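Local structure of AvrRpt2 (Erwinia amylovora, 6HQZ) at residues A[110-113]-A[118-121]. The protein is a type III effector of the fire blight pathogen, a papain-like cysteine protease of the C70 family that probably cleaves proteins inside the host plant cell. Numbering follows the deposited sequence.
Sequences TGID and AIIF
A classic beta bulge sets two residues, T110 and G111, against the single residue I120 in the hairpin of strands 104-113 and 118-123, part of the antiparallel sheet of this papain-like protease. At the bulge I120 O takes a nearly straight bond from T110 N (2.8 Å, 169°) and a weak one from G111 N (3.3 Å). The T110 hydroxyl lies beside the same oxygen, and its OG1 is 3.5 Å from I120 CG2; the two side chains meet at about a right angle.

I120 covers G111 with its other branch. With CG1 anti to its own carbonyl carbon (chi1 -51°) and the chain then extended, I120 runs over the glycine backbone, its CD1 3.8 Å from G111 C and next to I112 N. I120 N also donates to G111 O, approaching from above the carbonyl plane, 42° out of it. R4 also touches I120 here.

On the opposite face, I112 and I119 form a non-hydrogen-bonded pair whose side chains cross obliquely. They touch through I112 CD1 and I119 CG2 (3.8 Å), while CG1 of I119 leads away from I112. L83 of helix 80-90 packs against both isoleucines, so this face belongs to the buried interface between sheet and helix. The CB of F121 points away from segment 110-113, and its side chain packs on L130 and M132 of strand 130-133 and on S107 of strand 104-113.

Near the turn, D113 and A118 exchange two backbone bonds. The D113 carboxylate is engaged by the turn itself, OD1 accepting from N116 N, while D113 CB lies 4.3 Å from A118 CB.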
# COMPACT_ATOMS: atom_id res chain seq x y z
N THR A 110 7.87 -7.00 -6.60
CA THR A 110 6.39 -7.30 -6.72
C THR A 110 5.60 -7.44 -5.40
O THR A 110 4.36 -7.36 -5.42
CB THR A 110 6.13 -8.59 -7.52
OG1 THR A 110 6.58 -9.74 -6.74
CG2 THR A 110 6.80 -8.47 -8.89
N GLY A 111 6.28 -7.81 -4.32
CA GLY A 111 5.65 -7.95 -3.06
C GLY A 111 6.60 -8.06 -1.91
O GLY A 111 7.80 -8.02 -2.09
N ILE A 112 6.05 -8.22 -0.72
CA ILE A 112 6.84 -8.34 0.54
C ILE A 112 6.35 -9.55 1.27
O ILE A 112 5.11 -9.76 1.42
CB ILE A 112 6.66 -7.10 1.45
CG1 ILE A 112 7.10 -5.83 0.70
CG2 ILE A 112 7.42 -7.24 2.78
CD1 ILE A 112 8.57 -5.81 0.26
N ASP A 113 7.31 -10.33 1.72
CA ASP A 113 7.06 -11.41 2.61
C ASP A 113 7.40 -10.93 4.03
O ASP A 113 8.56 -10.98 4.45
CB ASP A 113 7.88 -12.63 2.14
CG ASP A 113 7.82 -13.82 3.11
OD1 ASP A 113 7.35 -13.69 4.28
OD2 ASP A 113 8.26 -14.91 2.69
N ALA A 118 11.51 -10.47 3.81
CA ALA A 118 12.06 -10.64 2.46
C ALA A 118 11.21 -9.92 1.42
O ALA A 118 10.02 -9.71 1.59
CB ALA A 118 12.14 -12.13 2.12
N ILE A 119 11.86 -9.57 0.31
CA ILE A 119 11.19 -8.98 -0.82
C ILE A 119 10.96 -10.06 -1.84
O ILE A 119 11.69 -11.02 -1.89
CB ILE A 119 11.98 -7.85 -1.47
CG1 ILE A 119 13.34 -8.34 -2.01
CG2 ILE A 119 12.21 -6.78 -0.40
CD1 ILE A 119 13.82 -7.43 -3.12
N ILE A 120 9.93 -9.85 -2.66
CA ILE A 120 9.56 -10.78 -3.68
C ILE A 120 9.78 -10.07 -5.01
O ILE A 120 9.29 -8.98 -5.21
CB ILE A 120 8.07 -11.19 -3.59
CG1 ILE A 120 7.74 -11.65 -2.14
CG2 ILE A 120 7.79 -12.26 -4.57
CD1 ILE A 120 6.28 -11.89 -1.88
N PHE A 121 10.48 -10.74 -5.94
CA PHE A 121 10.87 -10.05 -7.16
C PHE A 121 11.03 -11.02 -8.30
O PHE A 121 11.36 -12.21 -8.11
CB PHE A 121 12.17 -9.25 -6.95
CG PHE A 121 13.38 -10.08 -6.69
CD1 PHE A 121 13.63 -10.64 -5.42
CD2 PHE A 121 14.30 -10.32 -7.71
CE1 PHE A 121 14.79 -11.40 -5.20
CE2 PHE A 121 15.47 -11.07 -7.48
CZ PHE A 121 15.71 -11.65 -6.26